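Local coordinates for protein antigen TpF1 (PDB 2FJC) that belongs to the Dps mini-ferritins, binds ferric iron at sites shared between subunits and probably oxidises iron inside a shell of twelve chains, at residues A13-L18 with L70-Q75; Q20-L25 with T64-L69; G26-K31 with R108-L113; R116-Q121 with D138-L143. All blocks are in the same frame, centred on the assembly; numbering follows the deposited sequence.

Interaction 1 of 4, residues A13-L18 with L70-Q75; sequences AICEQL and LQLGAQ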
# COMPACT_ATOMS: atom_id res chain seq x y z
N ALA B 13 -8.09 -37.54 -23.42
CA ALA B 13 -8.85 -37.88 -22.23
C ALA B 13 -8.81 -36.73 -21.22
O ALA B 13 -9.82 -36.40 -20.59
CB ALA B 13 -8.30 -39.14 -21.59
N ILE B 14 -7.64 -36.11 -21.07
CA ILE B 14 -7.50 -34.99 -20.16
C ILE B 14 -8.34 -33.81 -20.63
O ILE B 14 -9.02 -33.17 -19.82
CB ILE B 14 -6.01 -34.58 -20.03
CG1 ILE B 14 -5.26 -35.62 -19.21
CG2 ILE B 14 -5.89 -33.22 -19.38
CD1 ILE B 14 -3.76 -35.47 -19.22
N CYS B 15 -8.30 -33.51 -21.93
CA CYS B 15 -9.09 -32.41 -22.47
C CYS B 15 -10.57 -32.62 -22.24
O CYS B 15 -11.31 -31.68 -21.97
CB CYS B 15 -8.84 -32.25 -23.97
SG CYS B 15 -7.26 -31.52 -24.37
N GLU B 16 -11.02 -33.87 -22.36
CA GLU B 16 -12.43 -34.18 -22.16
C GLU B 16 -12.80 -33.87 -20.70
O GLU B 16 -13.87 -33.34 -20.42
CB GLU B 16 -12.70 -35.65 -22.49
CG GLU B 16 -14.15 -35.92 -22.92
CD GLU B 16 -14.66 -34.88 -23.93
OE1 GLU B 16 -13.97 -34.63 -24.94
OE2 GLU B 16 -15.76 -34.30 -23.70
N GLN B 17 -11.92 -34.22 -19.78
CA GLN B 17 -12.14 -33.96 -18.37
C GLN B 17 -12.18 -32.46 -18.13
O GLN B 17 -13.09 -31.94 -17.48
CB GLN B 17 -11.02 -34.58 -17.54
CG GLN B 17 -11.16 -36.08 -17.29
CD GLN B 17 -12.34 -36.39 -16.37
OE1 GLN B 17 -12.28 -36.15 -15.16
NE2 GLN B 17 -13.42 -36.90 -16.95
N LEU B 18 -11.18 -31.76 -18.68
CA LEU B 18 -11.09 -30.30 -18.55
C LEU B 18 -12.36 -29.61 -19.06
O LEU B 18 -12.88 -28.71 -18.41
CB LEU B 18 -9.86 -29.80 -19.30
CG LEU B 18 -8.60 -29.57 -18.46
CD1 LEU B 18 -8.46 -30.60 -17.35
CD2 LEU B 18 -7.40 -29.60 -19.38
N LEU B 70 -6.98 -24.56 -23.64
CA LEU B 70 -6.54 -23.85 -24.83
C LEU B 70 -5.09 -24.19 -25.14
O LEU B 70 -4.72 -24.41 -26.29
CB LEU B 70 -6.69 -22.34 -24.64
CG LEU B 70 -8.12 -21.84 -24.48
CD1 LEU B 70 -8.13 -20.36 -24.15
CD2 LEU B 70 -8.87 -22.12 -25.76
N GLN B 71 -4.26 -24.24 -24.10
CA GLN B 71 -2.86 -24.55 -24.26
C GLN B 71 -2.67 -25.95 -24.82
O GLN B 71 -1.73 -26.18 -25.58
CB GLN B 71 -2.15 -24.45 -22.91
CG GLN B 71 -2.12 -23.05 -22.37
CD GLN B 71 -1.75 -23.02 -20.92
OE1 GLN B 71 -2.09 -22.07 -20.22
NE2 GLN B 71 -1.06 -24.04 -20.46
N LEU B 72 -3.55 -26.87 -24.44
CA LEU B 72 -3.45 -28.24 -24.91
C LEU B 72 -3.93 -28.39 -26.34
O LEU B 72 -4.02 -29.50 -26.85
CB LEU B 72 -4.23 -29.18 -23.98
CG LEU B 72 -3.59 -29.38 -22.60
CD1 LEU B 72 -4.46 -30.27 -21.73
CD2 LEU B 72 -2.22 -30.00 -22.78
N GLY B 73 -4.24 -27.27 -26.98
CA GLY B 73 -4.68 -27.30 -28.36
C GLY B 73 -6.17 -27.44 -28.60
O GLY B 73 -6.61 -27.52 -29.74
N ALA B 74 -6.95 -27.50 -27.53
CA ALA B 74 -8.40 -27.63 -27.66
C ALA B 74 -9.07 -26.27 -27.53
O ALA B 74 -8.42 -25.27 -27.23
CB ALA B 74 -8.95 -28.58 -26.61
N GLN B 75 -10.37 -26.23 -27.77
CA GLN B 75 -11.11 -24.98 -27.62
C GLN B 75 -12.00 -25.21 -26.41
O GLN B 75 -12.47 -26.33 -26.18
CB GLN B 75 -11.94 -24.67 -28.87
CG GLN B 75 -11.13 -24.76 -30.15
CD GLN B 75 -11.65 -23.85 -31.23
OE1 GLN B 75 -11.37 -22.65 -31.24
NE2 GLN B 75 -12.42 -24.40 -32.15
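Leu-72 turns its side chain onto helix 8-38, meeting Cys-15, just where helix 44-71 comes to an end, and that end is a Schellman motif. Gly-73, with positive phi, is its C-prime residue: Gly-73 N bonds back to Leu-70 O, and Ala-74 N to Leu-69 O. Leu-72 is the first residue to leave helical geometry, and its side chain still points at the partner helix.

Followed outward, the side chain begins with CB, which lies 3.8 Å from Cys-15 SG. With CG anti to the carbonyl carbon (chi1 -71°), CD1 lies against Ile-14 and Leu-18, one turn apart on segment 13-18. It is 3.8 Å from Leu-18 CD2 and 4.0 Å from Ile-14 CG2, and both of these side chains cross that of Leu-72 at about a right angle. Leu-72 CD1 also keeps contact with Cys-15 SG, at 4.0 Å. Leu-72 touches Asp-129 and Thr-132 as well, so the end of helix 44-71 is packed both on helix 8-38 and on the start of helix 130-154 with the turn before it.

The contact is entirely apolar. Beyond Gly-73 the chain leaves the helix and brings Ala-74 to the same sulfur, which thus touches the residues before and after the glycine: Cys-15 SG lies 4.1 Å from Ala-74 CB.

Interaction 2 of 4, residues Q20-L25 with T64-L69; sequences QHVADL and TIAERL. With FE (Fe (III) ion), chain R.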
# COMPACT_ATOMS: atom_id res chain seq x y z
N GLN B 20 -15.30 -30.75 -19.15
CA GLN B 20 -16.36 -30.95 -18.19
C GLN B 20 -16.16 -30.05 -16.97
O GLN B 20 -17.12 -29.51 -16.43
CB GLN B 20 -16.46 -32.40 -17.75
CG GLN B 20 -17.56 -32.57 -16.73
CD GLN B 20 -17.82 -34.00 -16.37
OE1 GLN B 20 -16.96 -34.69 -15.81
NE2 GLN B 20 -19.03 -34.48 -16.70
N HIS B 21 -14.92 -29.91 -16.53
CA HIS B 21 -14.64 -29.06 -15.37
C HIS B 21 -15.11 -27.63 -15.63
O HIS B 21 -15.73 -27.01 -14.78
CB HIS B 21 -13.15 -29.04 -15.05
CG HIS B 21 -12.61 -30.38 -14.68
ND1 HIS B 21 -13.38 -31.36 -14.10
CD2 HIS B 21 -11.36 -30.89 -14.77
CE1 HIS B 21 -12.62 -32.41 -13.83
NE2 HIS B 21 -11.39 -32.15 -14.22
N VAL B 22 -14.81 -27.12 -16.82
CA VAL B 22 -15.21 -25.77 -17.19
C VAL B 22 -16.73 -25.65 -17.09
O VAL B 22 -17.25 -24.70 -16.52
CB VAL B 22 -14.76 -25.43 -18.62
CG1 VAL B 22 -15.36 -24.11 -19.05
CG2 VAL B 22 -13.24 -25.35 -18.67
N ALA B 23 -17.42 -26.64 -17.64
CA ALA B 23 -18.87 -26.65 -17.62
C ALA B 23 -19.40 -26.69 -16.18
O ALA B 23 -20.29 -25.92 -15.83
CB ALA B 23 -19.38 -27.85 -18.40
N ASP B 24 -18.85 -27.57 -15.35
CA ASP B 24 -19.30 -27.68 -13.97
C ASP B 24 -19.01 -26.41 -13.19
O ASP B 24 -19.84 -25.95 -12.42
CB ASP B 24 -18.64 -28.88 -13.28
CG ASP B 24 -19.20 -30.23 -13.77
OD1 ASP B 24 -20.31 -30.26 -14.33
OD2 ASP B 24 -18.53 -31.26 -13.58
N LEU B 25 -17.82 -25.84 -13.39
CA LEU B 25 -17.43 -24.62 -12.71
C LEU B 25 -18.37 -23.50 -13.13
O LEU B 25 -18.83 -22.71 -12.30
CB LEU B 25 -15.99 -24.23 -13.06
CG LEU B 25 -14.85 -24.59 -12.09
CD1 LEU B 25 -15.32 -25.51 -10.98
CD2 LEU B 25 -13.73 -25.23 -12.88
N THR B 64 -8.60 -20.59 -15.26
CA THR B 64 -7.30 -21.23 -15.45
C THR B 64 -7.43 -22.59 -16.14
O THR B 64 -6.60 -22.95 -16.97
CB THR B 64 -6.50 -21.40 -14.12
OG1 THR B 64 -7.03 -22.47 -13.36
CG2 THR B 64 -6.55 -20.14 -13.30
N ILE B 65 -8.48 -23.34 -15.82
CA ILE B 65 -8.69 -24.63 -16.46
C ILE B 65 -9.04 -24.45 -17.95
O ILE B 65 -8.55 -25.19 -18.81
CB ILE B 65 -9.81 -25.44 -15.75
CG1 ILE B 65 -9.25 -26.01 -14.45
CG2 ILE B 65 -10.31 -26.59 -16.64
CD1 ILE B 65 -10.25 -26.81 -13.69
N ALA B 66 -9.87 -23.47 -18.25
CA ALA B 66 -10.24 -23.21 -19.63
C ALA B 66 -8.99 -22.86 -20.43
O ALA B 66 -8.83 -23.27 -21.58
CB ALA B 66 -11.23 -22.06 -19.70
N GLU B 67 -8.11 -22.08 -19.83
CA GLU B 67 -6.88 -21.68 -20.50
C GLU B 67 -5.92 -22.83 -20.67
O GLU B 67 -5.15 -22.86 -21.63
CB GLU B 67 -6.20 -20.56 -19.73
CG GLU B 67 -6.24 -19.24 -20.47
CD GLU B 67 -6.75 -18.10 -19.61
OE1 GLU B 67 -6.23 -17.93 -18.49
OE2 GLU B 67 -7.66 -17.38 -20.07
N ARG B 68 -5.94 -23.78 -19.74
CA ARG B 68 -5.07 -24.93 -19.85
C ARG B 68 -5.54 -25.73 -21.05
O ARG B 68 -4.74 -26.26 -21.83
CB ARG B 68 -5.13 -25.78 -18.58
CG ARG B 68 -4.25 -27.02 -18.63
CD ARG B 68 -2.85 -26.67 -19.10
NE ARG B 68 -1.99 -27.85 -19.21
CZ ARG B 68 -0.83 -27.86 -19.86
NH1 ARG B 68 -0.40 -26.75 -20.45
NH2 ARG B 68 -0.11 -28.97 -19.92
N LEU B 69 -6.85 -25.81 -21.19
CA LEU B 69 -7.47 -26.52 -22.29
C LEU B 69 -7.01 -25.89 -23.60
O LEU B 69 -6.69 -26.58 -24.57
CB LEU B 69 -8.98 -26.42 -22.14
CG LEU B 69 -9.91 -27.32 -22.93
CD1 LEU B 69 -9.50 -28.77 -22.79
CD2 LEU B 69 -11.32 -27.11 -22.40
FE FE R . -8.11 -15.43 -18.67
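His-21 NE2 and Thr-120 OG1 are joined by a short hydrogen bond that ties helix 8-38 to helix 99-127, while the CB of the same histidine rests on Ile-65 of helix 44-71. Helices 8-38 and 44-71, the pair in contact here, are two of the four helices of the ferritin-like bundle. Segments 20-25 and 64-69 run nearly antiparallel, at 155°, with axes 9.2 Å apart.

Ile-65 carries most of the apolar contact. Its CG1 stands anti to the carbonyl carbon (chi1 -76°), which sends CD1 into the interior, 3.9 Å from His-21 CB and equally far from Leu-25 CD2. The leucine crosses it at about a right angle. The other branch, CG2, lies 3.8 Å from Val-22 CG2, and here the two side chains slide past each other in opposite directions. The same valine methyl also settles on the backbone of the partner helix, 3.8 Å from Ala-66 CA. The small side chain of Ala-66 permits this close seating.

On helix 44-71 the residue after Ala-66 serves a different purpose. Glu-67 leads out of the bundle to the iron, as expected of the Dps ferroxidase centre, which lies between two subunits. Asp-63 of the same chain and His-36 of a neighbouring subunit complete the protein ligands. One helix thus offers packing residues toward its own bundle and a metal ligand toward the neighbouring subunit. The carboxylate binds through one oxygen: Glu-67 OE2 is 2.4 Å from the iron, whereas Glu-67 OE1 stays 3.1 Å from it.

Interaction 3 of 4, residues G26-K31 with R108-L113; sequences GVLYIK and RDFEYL
Leu-28 is the first residue of segment 26-31 to reach segment 108-113, and it does so through one methyl. Its CD1 lies 3.5 Å from Leu-113 CD1, the two side chains passing at a slant, and 3.7 Å from Phe-110 CE1. It comes to the phenylalanine at the ring edge, near the ring plane. The leucine's chi1 of -138° is off a staggered value and brings CD1 to both Leu-113 and Phe-110.

Next in sequence, Tyr-29 turns to a neighbouring subunit, where its hydroxyl is hydrogen-bonded to Thr-59 OG1 and its ring meets Tyr-29 of that chain. Lys-31 brings the contact back to the partner helix. Its chain is fully extended, with CG anti to the backbone N (chi1 -167°), and its NZ forms a salt bridge with Asp-109 OD2 at 2.7 Å. The ammonium group sits on the syn side of that oxygen, yet Asp-109 OD1 is 3.5 Å from Lys-31 NZ. A second bond, to Ala-90 O, helps fix this buried ammonium group.

The extended lysine helps bridge an axis separation of 11.8 Å. The segments are antiparallel within 13°, as neighbouring antiparallel helices of the four-helix bundle. Helix 44-71 reaches Leu-28 through Val-58, while Phe-110 packs against helix 130-154 and meets Tyr-54 of helix 44-71 edge-to-face.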
# COMPACT_ATOMS: atom_id res chain seq x y z
N GLY B 26 -18.67 -23.44 -14.43
CA GLY B 26 -19.56 -22.41 -14.94
C GLY B 26 -20.91 -22.50 -14.26
O GLY B 26 -21.46 -21.49 -13.81
N VAL B 27 -21.45 -23.71 -14.18
CA VAL B 27 -22.74 -23.93 -13.56
C VAL B 27 -22.69 -23.58 -12.06
O VAL B 27 -23.60 -22.95 -11.53
CB VAL B 27 -23.20 -25.39 -13.74
CG1 VAL B 27 -24.43 -25.67 -12.91
CG2 VAL B 27 -23.52 -25.65 -15.22
N LEU B 28 -21.62 -24.00 -11.39
CA LEU B 28 -21.47 -23.73 -9.97
C LEU B 28 -21.40 -22.24 -9.70
O LEU B 28 -21.93 -21.75 -8.70
CB LEU B 28 -20.20 -24.37 -9.45
CG LEU B 28 -20.28 -25.07 -8.10
CD1 LEU B 28 -18.87 -25.19 -7.56
CD2 LEU B 28 -21.18 -24.33 -7.14
N TYR B 29 -20.73 -21.52 -10.59
CA TYR B 29 -20.56 -20.09 -10.47
C TYR B 29 -21.90 -19.39 -10.29
O TYR B 29 -22.07 -18.56 -9.40
CB TYR B 29 -19.87 -19.53 -11.71
CG TYR B 29 -19.64 -18.04 -11.66
CD1 TYR B 29 -18.74 -17.48 -10.75
CD2 TYR B 29 -20.32 -17.18 -12.52
CE1 TYR B 29 -18.52 -16.10 -10.71
CE2 TYR B 29 -20.11 -15.80 -12.49
CZ TYR B 29 -19.21 -15.27 -11.58
OH TYR B 29 -19.01 -13.90 -11.55
N ILE B 30 -22.85 -19.74 -11.14
CA ILE B 30 -24.16 -19.14 -11.07
C ILE B 30 -24.98 -19.70 -9.91
O ILE B 30 -25.76 -18.98 -9.28
CB ILE B 30 -24.88 -19.30 -12.41
CG1 ILE B 30 -24.21 -18.35 -13.41
CG2 ILE B 30 -26.37 -19.00 -12.27
CD1 ILE B 30 -24.74 -18.49 -14.80
N LYS B 31 -24.78 -20.98 -9.61
CA LYS B 31 -25.49 -21.61 -8.52
C LYS B 31 -25.11 -20.92 -7.22
O LYS B 31 -25.96 -20.68 -6.36
CB LYS B 31 -25.12 -23.10 -8.48
CG LYS B 31 -26.00 -23.96 -7.60
CD LYS B 31 -25.71 -25.44 -7.87
CE LYS B 31 -26.54 -26.35 -6.98
NZ LYS B 31 -26.26 -27.78 -7.24
N ARG B 108 -21.74 -30.46 -1.08
CA ARG B 108 -22.00 -31.61 -1.92
C ARG B 108 -21.39 -31.40 -3.31
O ARG B 108 -20.75 -32.30 -3.87
CB ARG B 108 -23.51 -31.84 -2.01
CG ARG B 108 -23.95 -33.26 -2.33
CD ARG B 108 -25.48 -33.40 -2.22
NE ARG B 108 -25.95 -32.97 -0.91
CZ ARG B 108 -27.14 -32.40 -0.69
NH1 ARG B 108 -27.99 -32.21 -1.70
NH2 ARG B 108 -27.48 -32.01 0.54
N ASP B 109 -21.59 -30.21 -3.87
CA ASP B 109 -21.05 -29.90 -5.19
C ASP B 109 -19.52 -29.82 -5.16
O ASP B 109 -18.85 -30.22 -6.12
CB ASP B 109 -21.63 -28.58 -5.73
CG ASP B 109 -23.08 -28.71 -6.17
OD1 ASP B 109 -23.52 -29.84 -6.47
OD2 ASP B 109 -23.79 -27.68 -6.22
N PHE B 110 -18.98 -29.32 -4.06
CA PHE B 110 -17.53 -29.23 -3.93
C PHE B 110 -16.96 -30.64 -3.89
O PHE B 110 -15.93 -30.91 -4.50
CB PHE B 110 -17.16 -28.48 -2.65
CG PHE B 110 -17.20 -26.97 -2.77
CD1 PHE B 110 -17.49 -26.37 -4.00
CD2 PHE B 110 -16.91 -26.16 -1.67
CE1 PHE B 110 -17.48 -24.98 -4.12
CE2 PHE B 110 -16.90 -24.77 -1.79
CZ PHE B 110 -17.19 -24.18 -3.01
N GLU B 111 -17.63 -31.54 -3.18
CA GLU B 111 -17.17 -32.91 -3.08
C GLU B 111 -17.27 -33.59 -4.44
O GLU B 111 -16.38 -34.34 -4.83
CB GLU B 111 -17.98 -33.67 -2.02
CG GLU B 111 -17.76 -33.14 -0.62
CD GLU B 111 -18.71 -33.73 0.41
OE1 GLU B 111 -19.92 -33.83 0.11
OE2 GLU B 111 -18.26 -34.07 1.52
N TYR B 112 -18.34 -33.32 -5.17
CA TYR B 112 -18.49 -33.89 -6.49
C TYR B 112 -17.34 -33.40 -7.37
O TYR B 112 -16.71 -34.20 -8.06
CB TYR B 112 -19.84 -33.51 -7.11
CG TYR B 112 -19.89 -33.62 -8.62
CD1 TYR B 112 -19.46 -32.56 -9.43
CD2 TYR B 112 -20.35 -34.78 -9.24
CE1 TYR B 112 -19.50 -32.65 -10.82
CE2 TYR B 112 -20.39 -34.88 -10.64
CZ TYR B 112 -19.96 -33.81 -11.42
OH TYR B 112 -19.96 -33.90 -12.79
N LEU B 113 -17.05 -32.10 -7.33
CA LEU B 113 -15.94 -31.55 -8.12
C LEU B 113 -14.62 -32.18 -7.70
O LEU B 113 -13.78 -32.50 -8.53
CB LEU B 113 -15.82 -30.03 -7.95
CG LEU B 113 -16.77 -29.15 -8.77
CD1 LEU B 113 -16.53 -27.70 -8.45
CD2 LEU B 113 -16.55 -29.42 -10.25

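Interaction 4 of 4, residues R116-Q121 with D138-L143; sequences RFSQTQ and DILRTL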
# COMPACT_ATOMS: atom_id res chain seq x y z
N ARG B 116 -14.17 -35.53 -9.20
CA ARG B 116 -13.95 -35.39 -10.63
C ARG B 116 -12.55 -34.84 -10.92
O ARG B 116 -11.87 -35.32 -11.82
CB ARG B 116 -15.03 -34.49 -11.25
CG ARG B 116 -16.41 -35.12 -11.17
CD ARG B 116 -17.13 -35.06 -12.51
NE ARG B 116 -16.40 -35.76 -13.56
CZ ARG B 116 -16.17 -37.07 -13.55
NH1 ARG B 116 -15.49 -37.63 -14.55
NH2 ARG B 116 -16.62 -37.83 -12.56
N PHE B 117 -12.12 -33.84 -10.15
CA PHE B 117 -10.80 -33.27 -10.34
C PHE B 117 -9.71 -34.28 -10.04
O PHE B 117 -8.67 -34.31 -10.70
CB PHE B 117 -10.59 -32.03 -9.46
CG PHE B 117 -11.24 -30.78 -9.99
CD1 PHE B 117 -11.01 -30.35 -11.28
CD2 PHE B 117 -12.07 -30.02 -9.18
CE1 PHE B 117 -11.59 -29.18 -11.76
CE2 PHE B 117 -12.66 -28.85 -9.65
CZ PHE B 117 -12.41 -28.43 -10.94
N SER B 118 -9.93 -35.11 -9.03
CA SER B 118 -8.96 -36.13 -8.67
C SER B 118 -8.71 -37.10 -9.83
O SER B 118 -7.59 -37.55 -10.04
CB SER B 118 -9.42 -36.90 -7.44
OG SER B 118 -9.20 -36.17 -6.26
N GLN B 119 -9.76 -37.42 -10.58
CA GLN B 119 -9.60 -38.34 -11.70
C GLN B 119 -8.67 -37.70 -12.72
O GLN B 119 -7.81 -38.36 -13.29
CB GLN B 119 -10.94 -38.65 -12.35
CG GLN B 119 -11.98 -39.15 -11.36
CD GLN B 119 -13.34 -39.37 -12.00
OE1 GLN B 119 -13.78 -38.57 -12.83
NE2 GLN B 119 -14.01 -40.45 -11.61
N THR B 120 -8.84 -36.40 -12.93
CA THR B 120 -8.03 -35.68 -13.88
C THR B 120 -6.58 -35.60 -13.39
O THR B 120 -5.65 -35.77 -14.18
CB THR B 120 -8.56 -34.26 -14.08
OG1 THR B 120 -9.93 -34.33 -14.50
CG2 THR B 120 -7.75 -33.55 -15.16
N GLN B 121 -6.39 -35.37 -12.10
CA GLN B 121 -5.03 -35.29 -11.61
C GLN B 121 -4.34 -36.62 -11.78
O GLN B 121 -3.16 -36.65 -12.12
CB GLN B 121 -5.00 -34.76 -10.15
CG GLN B 121 -4.64 -35.69 -9.02
CD GLN B 121 -3.25 -36.28 -9.08
OE1 GLN B 121 -2.25 -35.59 -9.26
NE2 GLN B 121 -3.18 -37.59 -8.91
N ASP B 138 -3.74 -27.72 -7.30
CA ASP B 138 -3.90 -26.46 -6.58
C ASP B 138 -5.37 -26.24 -6.27
O ASP B 138 -5.74 -25.80 -5.18
CB ASP B 138 -3.38 -25.27 -7.40
CG ASP B 138 -1.86 -25.17 -7.39
OD1 ASP B 138 -1.21 -25.85 -6.56
OD2 ASP B 138 -1.31 -24.39 -8.21
N ILE B 139 -6.22 -26.52 -7.25
CA ILE B 139 -7.65 -26.37 -7.10
C ILE B 139 -8.15 -27.39 -6.07
O ILE B 139 -8.98 -27.07 -5.23
CB ILE B 139 -8.34 -26.59 -8.44
CG1 ILE B 139 -7.96 -25.45 -9.40
CG2 ILE B 139 -9.84 -26.67 -8.25
CD1 ILE B 139 -8.43 -25.65 -10.84
N LEU B 140 -7.63 -28.60 -6.15
CA LEU B 140 -7.99 -29.67 -5.23
C LEU B 140 -7.66 -29.23 -3.79
O LEU B 140 -8.40 -29.54 -2.85
CB LEU B 140 -7.21 -30.93 -5.58
CG LEU B 140 -7.87 -32.25 -5.97
CD1 LEU B 140 -9.33 -32.07 -6.38
CD2 LEU B 140 -7.05 -32.85 -7.10
N ARG B 141 -6.56 -28.52 -3.62
CA ARG B 141 -6.17 -28.07 -2.29
C ARG B 141 -7.18 -27.08 -1.73
O ARG B 141 -7.59 -27.21 -0.58
CB ARG B 141 -4.78 -27.44 -2.29
CG ARG B 141 -4.29 -27.11 -0.88
CD ARG B 141 -2.93 -26.40 -0.86
NE ARG B 141 -1.95 -27.02 -1.75
CZ ARG B 141 -0.64 -26.83 -1.67
NH1 ARG B 141 -0.14 -26.02 -0.73
NH2 ARG B 141 0.18 -27.42 -2.53
N THR B 142 -7.60 -26.10 -2.53
CA THR B 142 -8.56 -25.13 -2.01
C THR B 142 -9.93 -25.79 -1.78
O THR B 142 -10.65 -25.41 -0.86
CB THR B 142 -8.71 -23.89 -2.95
OG1 THR B 142 -9.41 -24.27 -4.13
CG2 THR B 142 -7.35 -23.33 -3.32
N LEU B 143 -10.29 -26.76 -2.61
CA LEU B 143 -11.56 -27.46 -2.43
C LEU B 143 -11.53 -28.24 -1.12
O LEU B 143 -12.50 -28.24 -0.37
CB LEU B 143 -11.84 -28.43 -3.58
CG LEU B 143 -12.47 -27.86 -4.84
CD1 LEU B 143 -12.55 -28.96 -5.88
CD2 LEU B 143 -13.86 -27.32 -4.55
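Phe-117 has one face of its ring overlapped by Ile-139 CG2, a CH-pi contact in which the methyl lies 4.2 Å from the ring centroid and 24° off the normal, displaced toward the rim. Ile-139 CG2 is anti to the backbone N, with CG1 beside it (chi1 -67°), which sets this methyl over the ring. A second methyl, Leu-143 CD1, comes to the ring edge near its plane, 3.5 Å from Phe-117 CD2. Ile-139 and Leu-143, one turn apart on their helix, therefore approach the same ring in two different ways. Leu-140, lying between them in sequence, goes to the base of the side chain, its CD1 only 3.3 Å from Phe-117 CB; packing there is tight.

This is the antiparallel pairing of the last two helices of the ferritin-like four-helix bundle, 99-127 and 130-154. The two segments cross at -152° with axes 10.1 Å apart. Toward helices 8-38 and 44-71, Phe-117 also meets the ring of His-21 and touches Leu-25 and Ile-65, so this one side chain touches all three other helices of the bundle.

The second methyl of Leu-140 continues along the partner helix: CD2 is 4.0 Å from Ser-118 OG and 4.1 Å from Gln-121 CB. Ser-118 OG itself is hydrogen-bonded to Ser-114 O, one turn back. Leu-140 also packs on Val-131 of a neighbouring subunit, which places this contact beside a subunit interface. Behind Ile-139 its carbonyl oxygen accepts two bonds, from Leu-143 N and, at 3.0 Å, from Thr-142 OG1.

In the fold
Interactions 1 and 2 are successive levels of one helix pair, 8-38 with 44-71, their centres 9 Å apart; Leu-69 joins them, its CD1 lying 3.7 Å from Leu-18 CB. Interaction 3 takes helix 8-38 onward to helix 99-127, and Leu-25 CD1 meets Leu-113 CD1 at 3.6 Å where interactions 2 and 3 adjoin. Interaction 4 closes the bundle: Phe-117 CE1 approaches Ile-65 CD1 of interaction 2, while Phe-110 CD1 of interaction 3 is 3.8 Å from Leu-143 CD2. Iron is bound directly at interaction 2, through Glu-67; the side chain of Ile-139 in interaction 4 is about 13 Å from an iron ion.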